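Local structure of (5-formylfuran-3-yl)methyl phosphate transaminase (Methanococcus jannaschii, 2Z61) at residues Gly168-Arg173 with Asn302-Tyr307; Lys294-Glu299 with Glu362-Phe367; Phe310-Glu315 with Lys343-Ile348. The protein transfers an amino group from alanine to a phosphorylated furancarboxaldehyde, using pyridoxal 5'-phosphate, to make the furan precursor of methanofuran. All coordinates share one frame; numbering follows the deposited sequence.

Interaction 1: Gly168-Arg173 with Asn302-Tyr307; sequences GEVIDR and NPIGAY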
loop_
_atom_site.group_PDB
_atom_site.type_symbol
_atom_site.label_atom_id
_atom_site.label_comp_id
_atom_site.label_asym_id
_atom_site.label_seq_id
_atom_site.Cartn_x
_atom_site.Cartn_y
_atom_site.Cartn_z
ATOM N N GLY A 168 2.269 -6.679 -25.278
ATOM C CA GLY A 168 2.134 -8.124 -25.234
ATOM C C GLY A 168 3.366 -8.797 -25.821
ATOM O O GLY A 168 3.378 -9.996 -26.080
ATOM N N GLU A 169 4.414 -8.013 -26.021
ATOM C CA GLU A 169 5.650 -8.517 -26.596
ATOM C C GLU A 169 6.721 -8.752 -25.542
ATOM O O GLU A 169 6.633 -8.237 -24.429
ATOM C CB GLU A 169 6.167 -7.523 -27.637
ATOM C CG GLU A 169 5.240 -7.337 -28.824
ATOM C CD GLU A 169 5.662 -6.186 -29.719
ATOM O OE1 GLU A 169 6.846 -6.130 -30.112
ATOM O OE2 GLU A 169 4.806 -5.337 -30.034
ATOM N N VAL A 170 7.728 -9.540 -25.899
ATOM C CA VAL A 170 8.845 -9.829 -25.009
ATOM C C VAL A 170 10.009 -8.977 -25.500
ATOM O O VAL A 170 10.287 -8.941 -26.698
ATOM C CB VAL A 170 9.254 -11.321 -25.082
ATOM C CG1 VAL A 170 10.497 -11.562 -24.244
ATOM C CG2 VAL A 170 8.122 -12.201 -24.588
ATOM N N ILE A 171 10.681 -8.280 -24.586
ATOM C CA ILE A 171 11.812 -7.431 -24.961
ATOM C C ILE A 171 13.016 -8.311 -25.289
ATOM O O ILE A 171 13.290 -9.283 -24.584
ATOM C CB ILE A 171 12.190 -6.462 -23.816
ATOM C CG1 ILE A 171 11.032 -5.496 -23.539
ATOM C CG2 ILE A 171 13.444 -5.681 -24.186
ATOM C CD1 ILE A 171 10.532 -4.755 -24.770
ATOM N N ASP A 172 13.741 -7.971 -26.349
ATOM C CA ASP A 172 14.894 -8.769 -26.734
ATOM C C ASP A 172 16.131 -8.589 -25.861
ATOM O O ASP A 172 16.329 -7.551 -25.223
ATOM C CB ASP A 172 15.277 -8.517 -28.194
ATOM C CG ASP A 172 16.391 -9.444 -28.661
ATOM O OD1 ASP A 172 17.328 -8.966 -29.342
ATOM O OD2 ASP A 172 16.333 -10.652 -28.326
ATOM N N ARG A 173 16.956 -9.632 -25.864
ATOM C CA ARG A 173 18.202 -9.711 -25.114
ATOM C C ARG A 173 19.122 -8.493 -25.241
ATOM O O ARG A 173 19.692 -8.044 -24.247
ATOM C CB ARG A 173 18.944 -10.980 -25.550
ATOM C CG ARG A 173 20.398 -11.065 -25.119
ATOM C CD ARG A 173 21.124 -12.201 -25.844
ATOM N NE ARG A 173 21.139 -13.444 -25.077
ATOM C CZ ARG A 173 21.991 -13.702 -24.091
ATOM N NH1 ARG A 173 22.905 -12.802 -23.747
ATOM N NH2 ARG A 173 21.929 -14.857 -23.443
ATOM N N ASN A 302 4.530 -9.742 -33.370
ATOM C CA ASN A 302 4.904 -10.650 -32.290
ATOM C C ASN A 302 4.392 -10.683 -30.838
ATOM O O ASN A 302 5.132 -10.994 -29.911
ATOM C CB ASN A 302 6.389 -11.118 -32.377
ATOM C CG ASN A 302 6.511 -12.652 -32.202
ATOM O OD1 ASN A 302 5.611 -13.411 -32.569
ATOM N ND2 ASN A 302 7.647 -13.099 -31.657
ATOM N N PRO A 303 3.082 -10.409 -30.640
ATOM C CA PRO A 303 2.566 -10.486 -29.269
ATOM C C PRO A 303 2.531 -11.946 -28.780
ATOM O O PRO A 303 1.731 -12.755 -29.268
ATOM C CB PRO A 303 1.175 -9.856 -29.388
ATOM C CG PRO A 303 0.737 -10.271 -30.778
ATOM C CD PRO A 303 2.014 -10.029 -31.588
ATOM N N ILE A 304 3.422 -12.286 -27.845
ATOM C CA ILE A 304 3.459 -13.640 -27.309
ATOM C C ILE A 304 3.366 -13.756 -25.785
ATOM O O ILE A 304 3.651 -14.820 -25.230
ATOM C CB ILE A 304 4.749 -14.375 -27.757
ATOM C CG1 ILE A 304 5.975 -13.602 -27.263
ATOM C CG2 ILE A 304 4.777 -14.519 -29.278
ATOM C CD1 ILE A 304 7.304 -14.238 -27.609
ATOM N N GLY A 305 2.967 -12.680 -25.110
ATOM C CA GLY A 305 2.876 -12.730 -23.661
ATOM C C GLY A 305 1.767 -11.892 -23.056
ATOM O O GLY A 305 1.058 -11.173 -23.759
ATOM N N ALA A 306 1.626 -11.978 -21.735
ATOM C CA ALA A 306 0.589 -11.235 -21.029
ATOM C C ALA A 306 -0.746 -11.642 -21.652
ATOM O O ALA A 306 -0.932 -12.802 -22.003
ATOM C CB ALA A 306 0.823 -9.719 -21.171
ATOM N N TYR A 307 -1.680 -10.712 -21.773
ATOM C CA TYR A 307 -2.958 -11.035 -22.401
ATOM C C TYR A 307 -3.491 -9.836 -23.175
ATOM O O TYR A 307 -4.685 -9.536 -23.163
ATOM C CB TYR A 307 -3.973 -11.537 -21.361
ATOM C CG TYR A 307 -3.966 -10.818 -20.024
ATOM C CD1 TYR A 307 -4.468 -9.518 -19.897
ATOM C CD2 TYR A 307 -3.487 -11.454 -18.876
ATOM C CE1 TYR A 307 -4.496 -8.873 -18.652
ATOM C CE2 TYR A 307 -3.507 -10.826 -17.635
ATOM C CZ TYR A 307 -4.014 -9.534 -17.527
ATOM O OH TYR A 307 -4.026 -8.908 -16.301
HETATM O O HOH W 1 7.868 -9.804 -28.942
#
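The flat peptide group at the Gly168 carbonyl meets three consecutive residues of 302-307 through its oxygen. Gly305 N donates to Gly168 O at 2.9 Å and stands 26° out of the carbonyl plane. Ile304 N adds a weak second bond to the same oxygen, bent to 120° at the hydrogen. Pro303 CA comes to 3.3 Å from Gly168 O in a CA-H...O contact. One acceptor is thus gripped by two N-H groups and flanked by a C-H. Gly168 is the last residue of the Asn-Pro-x-Gly signature of class I aminotransferases, whose asparagine in relatives bonds the cofactor ring. Its phi is positive, and a beta carbon here would press on the preceding carbonyl. Further along, the side chains of Val170 and Ile304 cross at about a right angle. Ile304 CG1 lies between its own N and carbonyl carbon (chi1 59°), which brings CG1 to 3.7 Å from Val170 CG2. On the other flank, Glu169 CG reaches Asn302 O at 3.8 Å. A water bridges the two backbones, accepting from Val170 N and donating to Asn302 O. Pro303 O is bonded by Arg286 NH1 of helix 269-295.

Interaction 2: Lys294-Glu299 with Glu362-Phe367; sequences KDFGWE and ERIKEF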
loop_
_atom_site.group_PDB
_atom_site.type_symbol
_atom_site.label_atom_id
_atom_site.label_comp_id
_atom_site.label_asym_id
_atom_site.label_seq_id
_atom_site.Cartn_x
_atom_site.Cartn_y
_atom_site.Cartn_z
ATOM N N LYS A 294 -5.473 -10.195 -38.232
ATOM C CA LYS A 294 -4.836 -10.313 -39.538
ATOM C C LYS A 294 -5.919 -10.213 -40.605
ATOM O O LYS A 294 -5.698 -9.679 -41.692
ATOM C CB LYS A 294 -4.108 -11.654 -39.657
ATOM C CG LYS A 294 -3.217 -11.762 -40.882
ATOM C CD LYS A 294 -2.555 -13.126 -40.978
ATOM C CE LYS A 294 -3.576 -14.224 -41.258
ATOM N NZ LYS A 294 -2.921 -15.528 -41.569
ATOM N N ASP A 295 -7.095 -10.728 -40.271
ATOM C CA ASP A 295 -8.240 -10.704 -41.167
ATOM C C ASP A 295 -8.681 -9.249 -41.338
ATOM O O ASP A 295 -8.995 -8.805 -42.440
ATOM C CB ASP A 295 -9.365 -11.539 -40.558
ATOM C CG ASP A 295 -10.502 -11.786 -41.520
ATOM O OD1 ASP A 295 -11.204 -10.816 -41.873
ATOM O OD2 ASP A 295 -10.692 -12.954 -41.920
ATOM N N PHE A 296 -8.686 -8.511 -40.233
ATOM C CA PHE A 296 -9.075 -7.105 -40.226
ATOM C C PHE A 296 -8.060 -6.241 -40.967
ATOM O O PHE A 296 -8.267 -5.042 -41.145
ATOM C CB PHE A 296 -9.193 -6.601 -38.780
ATOM C CG PHE A 296 -10.349 -7.187 -38.011
ATOM C CD1 PHE A 296 -10.267 -7.340 -36.633
ATOM C CD2 PHE A 296 -11.528 -7.558 -38.656
ATOM C CE1 PHE A 296 -11.339 -7.852 -35.906
ATOM C CE2 PHE A 296 -12.609 -8.072 -37.935
ATOM C CZ PHE A 296 -12.513 -8.218 -36.558
ATOM N N GLY A 297 -6.958 -6.850 -41.389
ATOM C CA GLY A 297 -5.937 -6.093 -42.088
ATOM C C GLY A 297 -5.141 -5.197 -41.155
ATOM O O GLY A 297 -4.472 -4.264 -41.606
ATOM N N TRP A 298 -5.213 -5.471 -39.852
ATOM C CA TRP A 298 -4.476 -4.684 -38.863
ATOM C C TRP A 298 -3.049 -5.200 -38.709
ATOM O O TRP A 298 -2.758 -6.351 -39.035
ATOM C CB TRP A 298 -5.172 -4.727 -37.498
ATOM C CG TRP A 298 -6.500 -4.040 -37.456
ATOM C CD1 TRP A 298 -6.973 -3.110 -38.337
ATOM C CD2 TRP A 298 -7.501 -4.177 -36.439
ATOM N NE1 TRP A 298 -8.206 -2.656 -37.930
ATOM C CE2 TRP A 298 -8.554 -3.294 -36.769
ATOM C CE3 TRP A 298 -7.608 -4.958 -35.281
ATOM C CZ2 TRP A 298 -9.702 -3.169 -35.981
ATOM C CZ3 TRP A 298 -8.751 -4.834 -34.494
ATOM C CH2 TRP A 298 -9.784 -3.945 -34.850
ATOM N N GLU A 299 -2.162 -4.348 -38.202
ATOM C CA GLU A 299 -0.769 -4.730 -38.014
ATOM C C GLU A 299 -0.366 -4.914 -36.557
ATOM O O GLU A 299 -0.709 -4.104 -35.693
ATOM C CB GLU A 299 0.161 -3.695 -38.647
ATOM C CG GLU A 299 0.319 -3.821 -40.149
ATOM C CD GLU A 299 1.295 -2.808 -40.705
ATOM O OE1 GLU A 299 2.428 -2.726 -40.182
ATOM O OE2 GLU A 299 0.933 -2.094 -41.663
ATOM N N GLU A 362 -16.465 -10.699 -33.751
ATOM C CA GLU A 362 -17.435 -10.760 -34.838
ATOM C C GLU A 362 -18.122 -9.410 -35.021
ATOM O O GLU A 362 -18.288 -8.945 -36.147
ATOM C CB GLU A 362 -18.477 -11.847 -34.559
ATOM C CG GLU A 362 -18.014 -13.253 -34.906
ATOM C CD GLU A 362 -17.880 -13.478 -36.406
ATOM O OE1 GLU A 362 -17.082 -12.773 -37.057
ATOM O OE2 GLU A 362 -18.577 -14.368 -36.936
ATOM N N ARG A 363 -18.518 -8.784 -33.918
ATOM C CA ARG A 363 -19.175 -7.482 -33.985
ATOM C C ARG A 363 -18.262 -6.474 -34.672
ATOM O O ARG A 363 -18.705 -5.707 -35.527
ATOM C CB ARG A 363 -19.519 -6.977 -32.584
ATOM C CG ARG A 363 -20.580 -7.788 -31.862
ATOM C CD ARG A 363 -20.949 -7.131 -30.541
ATOM N NE ARG A 363 -21.899 -7.927 -29.770
ATOM C CZ ARG A 363 -22.377 -7.577 -28.579
ATOM N NH1 ARG A 363 -21.998 -6.439 -28.016
ATOM N NH2 ARG A 363 -23.234 -8.369 -27.951
ATOM N N ILE A 364 -16.986 -6.478 -34.297
ATOM C CA ILE A 364 -16.018 -5.561 -34.887
ATOM C C ILE A 364 -15.915 -5.804 -36.392
ATOM O O ILE A 364 -15.743 -4.867 -37.168
ATOM C CB ILE A 364 -14.623 -5.726 -34.239
ATOM C CG1 ILE A 364 -14.709 -5.416 -32.740
ATOM C CG2 ILE A 364 -13.618 -4.797 -34.914
ATOM C CD1 ILE A 364 -13.423 -5.658 -31.983
ATOM N N LYS A 365 -16.018 -7.065 -36.800
ATOM C CA LYS A 365 -15.955 -7.398 -38.217
ATOM C C LYS A 365 -17.179 -6.814 -38.915
ATOM O O LYS A 365 -17.103 -6.389 -40.069
ATOM C CB LYS A 365 -15.930 -8.916 -38.417
ATOM C CG LYS A 365 -15.840 -9.341 -39.879
ATOM C CD LYS A 365 -15.792 -10.855 -40.024
ATOM C CE LYS A 365 -15.650 -11.270 -41.485
ATOM N NZ LYS A 365 -15.604 -12.752 -41.647
ATOM N N GLU A 366 -18.304 -6.792 -38.206
ATOM C CA GLU A 366 -19.545 -6.255 -38.754
ATOM C C GLU A 366 -19.502 -4.729 -38.747
ATOM O O GLU A 366 -20.291 -4.068 -39.419
ATOM C CB GLU A 366 -20.740 -6.737 -37.928
ATOM C CG GLU A 366 -20.880 -8.247 -37.858
ATOM C CD GLU A 366 -22.175 -8.683 -37.201
ATOM O OE1 GLU A 366 -22.446 -8.238 -36.064
ATOM O OE2 GLU A 366 -22.921 -9.475 -37.816
ATOM N N PHE A 367 -18.567 -4.180 -37.981
ATOM C CA PHE A 367 -18.403 -2.737 -37.870
ATOM C C PHE A 367 -17.498 -2.205 -38.976
ATOM O O PHE A 367 -17.652 -1.069 -39.428
ATOM C CB PHE A 367 -17.799 -2.392 -36.509
ATOM C CG PHE A 367 -17.486 -0.934 -36.329
ATOM C CD1 PHE A 367 -18.508 -0.001 -36.200
ATOM C CD2 PHE A 367 -16.167 -0.494 -36.292
ATOM C CE1 PHE A 367 -18.220 1.354 -36.033
ATOM C CE2 PHE A 367 -15.868 0.857 -36.127
ATOM C CZ PHE A 367 -16.896 1.783 -35.997
#
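Phe296 and Trp298 lie either side of Gly297 in sequence, where a Schellman motif closes helix 269-295, and both rings pack on Ile364 of helix 354-368. The contact joins two helices of the C-terminal part of this class I aminotransferase, near the protein surface. Gly297 has the positive phi (74°) of the motif, and its N bonds weakly back to Lys294 O. The turn places Phe296 CB over the centre of one face of the Trp298 ring, 3.7 Å above its plane.

The Phe296 ring then reaches across to the other helix. Phe296 CG stands anti to the carbonyl carbon (chi1 -69°), which turns the ring toward helix 354-368, where its far end meets the backbone. Phe296 CE2 lies 3.4 Å from Lys365 CA. Lys365 CB is at the ring edge, in the ring plane, 3.5 Å from the same Phe296 CE2. Ile364 approaches with one branch: its CG2 is 3.9 Å from Phe296 CE1 and also 3.9 Å from Trp298 CH2. With an alanine here in place of Phe296, the space beside Lys365 CA and CB would probably be left as a gap, and Ile364 CG2 would lose its contact with the ring. Leu368, one turn on, also touches both aromatic side chains, and Leu324 of helix 317-328 packs on Ile364.

The charged groups take a smaller part. Asp295 OD2 forms a salt bridge with Lys291, one turn back. The Lys365 chain is fully extended, yet its NZ stops 4.8 Å from Asp295 OD1, short of a direct ion pair.

Interaction 3: Phe310-Glu315 with Lys343-Ile348; sequences FPNIGE and KNYIRI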
loop_
_atom_site.group_PDB
_atom_site.type_symbol
_atom_site.label_atom_id
_atom_site.label_comp_id
_atom_site.label_asym_id
_atom_site.label_seq_id
_atom_site.Cartn_x
_atom_site.Cartn_y
_atom_site.Cartn_z
ATOM N N PHE A 310 -1.781 -5.228 -29.308
ATOM C CA PHE A 310 -1.804 -3.789 -29.577
ATOM C C PHE A 310 -1.683 -3.500 -31.080
ATOM O O PHE A 310 -0.649 -3.027 -31.551
ATOM C CB PHE A 310 -0.638 -3.144 -28.817
ATOM C CG PHE A 310 -0.790 -1.674 -28.576
ATOM C CD1 PHE A 310 -1.843 -1.186 -27.809
ATOM C CD2 PHE A 310 0.151 -0.779 -29.067
ATOM C CE1 PHE A 310 -1.953 0.177 -27.530
ATOM C CE2 PHE A 310 0.052 0.584 -28.795
ATOM C CZ PHE A 310 -1.003 1.061 -28.023
ATOM N N PRO A 311 -2.754 -3.757 -31.843
ATOM C CA PRO A 311 -2.776 -3.537 -33.292
ATOM C C PRO A 311 -2.810 -2.098 -33.787
ATOM O O PRO A 311 -3.414 -1.220 -33.161
ATOM C CB PRO A 311 -4.018 -4.301 -33.728
ATOM C CG PRO A 311 -4.946 -4.072 -32.574
ATOM C CD PRO A 311 -4.042 -4.303 -31.378
ATOM N N ASN A 312 -2.151 -1.874 -34.922
ATOM C CA ASN A 312 -2.132 -0.569 -35.574
ATOM C C ASN A 312 -3.334 -0.628 -36.515
ATOM O O ASN A 312 -3.298 -1.324 -37.528
ATOM C CB ASN A 312 -0.854 -0.387 -36.395
ATOM C CG ASN A 312 -0.788 0.970 -37.075
ATOM O OD1 ASN A 312 -1.753 1.416 -37.693
ATOM N ND2 ASN A 312 0.358 1.628 -36.966
ATOM N N ILE A 313 -4.398 0.088 -36.173
ATOM C CA ILE A 313 -5.603 0.074 -36.991
ATOM C C ILE A 313 -5.596 1.140 -38.074
ATOM O O ILE A 313 -6.629 1.420 -38.687
ATOM C CB ILE A 313 -6.859 0.256 -36.121
ATOM C CG1 ILE A 313 -6.832 1.627 -35.444
ATOM C CG2 ILE A 313 -6.929 -0.858 -35.083
ATOM C CD1 ILE A 313 -8.077 1.931 -34.636
ATOM N N GLY A 314 -4.430 1.732 -38.305
ATOM C CA GLY A 314 -4.304 2.756 -39.325
ATOM C C GLY A 314 -5.164 3.989 -39.114
ATOM O O GLY A 314 -5.346 4.780 -40.039
ATOM N N GLU A 315 -5.690 4.172 -37.909
ATOM C CA GLU A 315 -6.535 5.330 -37.645
ATOM C C GLU A 315 -6.675 5.704 -36.180
ATOM O O GLU A 315 -6.273 4.960 -35.315
ATOM C CB GLU A 315 -7.916 5.129 -38.270
ATOM C CG GLU A 315 -8.642 3.893 -37.776
ATOM C CD GLU A 315 -10.080 3.832 -38.252
ATOM O OE1 GLU A 315 -10.871 4.722 -37.875
ATOM O OE2 GLU A 315 -10.423 2.892 -38.999
ATOM N N LYS A 343 -1.392 6.651 -31.233
ATOM C CA LYS A 343 -2.587 7.372 -31.651
ATOM C C LYS A 343 -3.457 6.461 -32.526
ATOM O O LYS A 343 -4.662 6.383 -32.323
ATOM C CB LYS A 343 -2.222 8.629 -32.448
ATOM C CG LYS A 343 -3.450 9.350 -32.985
ATOM C CD LYS A 343 -3.100 10.623 -33.727
ATOM C CE LYS A 343 -4.366 11.367 -34.129
ATOM N NZ LYS A 343 -4.068 12.657 -34.807
ATOM N N ASN A 344 -2.798 5.768 -33.464
ATOM C CA ASN A 344 -3.378 4.851 -34.448
ATOM C C ASN A 344 -3.542 3.426 -33.932
ATOM O O ASN A 344 -3.947 2.532 -34.676
ATOM C CB ASN A 344 -2.540 4.915 -35.732
ATOM C CG ASN A 344 -2.611 6.291 -36.378
ATOM O OD1 ASN A 344 -3.694 6.747 -36.760
ATOM N ND2 ASN A 344 -1.471 6.959 -36.494
ATOM N N TYR A 345 -3.261 3.229 -32.646
ATOM C CA TYR A 345 -3.456 1.952 -31.981
ATOM C C TYR A 345 -4.607 1.831 -30.945
ATOM O O TYR A 345 -5.216 2.820 -30.527
ATOM C CB TYR A 345 -2.162 1.650 -31.292
ATOM C CG TYR A 345 -0.985 1.503 -32.229
ATOM C CD1 TYR A 345 -0.389 2.607 -32.846
ATOM C CD2 TYR A 345 -0.449 0.239 -32.478
ATOM C CE1 TYR A 345 0.719 2.452 -33.684
ATOM C CE2 TYR A 345 0.657 0.072 -33.315
ATOM C CZ TYR A 345 1.235 1.185 -33.914
ATOM O OH TYR A 345 2.327 1.023 -34.735
ATOM N N ILE A 346 -4.855 0.589 -30.526
ATOM C CA ILE A 346 -5.839 0.267 -29.500
ATOM C C ILE A 346 -5.380 -1.026 -28.828
ATOM O O ILE A 346 -4.745 -1.875 -29.462
ATOM C CB ILE A 346 -7.257 0.029 -30.080
ATOM C CG1 ILE A 346 -7.280 -1.265 -30.895
ATOM C CG2 ILE A 346 -7.681 1.219 -30.926
ATOM C CD1 ILE A 346 -8.680 -1.747 -31.231
ATOM N N ARG A 347 -5.687 -1.175 -27.548
ATOM C CA ARG A 347 -5.298 -2.387 -26.843
ATOM C C ARG A 347 -6.495 -3.301 -26.675
ATOM O O ARG A 347 -7.566 -2.875 -26.236
ATOM C CB ARG A 347 -4.717 -2.070 -25.462
ATOM C CG ARG A 347 -4.188 -3.311 -24.733
ATOM C CD ARG A 347 -3.870 -3.030 -23.265
ATOM N NE ARG A 347 -5.072 -3.045 -22.437
ATOM C CZ ARG A 347 -5.077 -2.837 -21.121
ATOM N NH1 ARG A 347 -3.943 -2.598 -20.474
ATOM N NH2 ARG A 347 -6.221 -2.875 -20.445
ATOM N N ILE A 348 -6.306 -4.558 -27.057
ATOM C CA ILE A 348 -7.344 -5.560 -26.921
ATOM C C ILE A 348 -6.878 -6.545 -25.863
ATOM O O ILE A 348 -5.777 -7.094 -25.951
ATOM C CB ILE A 348 -7.590 -6.325 -28.243
ATOM C CG1 ILE A 348 -8.348 -5.425 -29.225
ATOM C CG2 ILE A 348 -8.377 -7.604 -27.972
ATOM C CD1 ILE A 348 -8.751 -6.123 -30.519
#
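Segments 310-315 and 343-348 run roughly antiparallel, their directions 142° apart, and a single beta bridge pairs Asn312 with Tyr345. Ile313 N donates to Asn344 O at 2.9 Å, nearly in line with the C=O bond. Beside it, Asn344 CA makes a CA-H...O contact of 3.0 Å with Glu315 O.

The Tyr345 side chain links Phe310 and Asn312. Tyr345 CB sits over one face of the Phe310 ring, 3.8 Å from its centroid. The two rings are close to parallel, with planes at 14°, but slid so far apart that they barely overlap. Arg347 CB lies at the edge of the Phe310 ring, in its plane. Asn312 CB lies over a face of the Tyr345 ring, 3.9 Å from the centroid. Asn312 CG is anti to N (chi1 -179°), and from there ND2 donates to Tyr345 OH at 3.0 Å. Its other amide atom, OD1, accepts from Gly314 N at 2.8 Å and forms an Asx turn. Both ends of the amide are held, which fixes its rotation. Ile313 CD1 meets Ile346 CG2 at 3.8 Å.

Phe320 of helix 317-328 touches Ile313 and Ile346. Arg347 NH1 bonds Asn165 OD1. The Arg347-Asn165 bond is consistent with class I aminotransferases, in which an arginine at this place on the small sheet binds the substrate carboxylate and bonds the asparagine of the Asn-Pro-x-Gly signature.

Overall arrangement
From the N terminus, 168-173 comes first, in the loop between strand 155-161 and helix 173-182. Interaction 1 closes a long loop when the chain returns at 302-307. Before that, 294-299 has opened interaction 2, so interactions 1 and 2 cross. Interaction 2 closes only at 362-367, joining the end of helix 269-295 to helix 354-368. Interaction 3 opens at 310-315 and closes at 343-348, in series with interaction 1 and nested inside the loop of interaction 2; it ties the loop after strand 308-309 to strand 346-349. Interactions 2 and 3 touch: Trp298 packs on Ile313, and Glu299 O probably accepts from Asn312 N. Interaction 1 ties the loop after strand 155-161 to the C-terminal part.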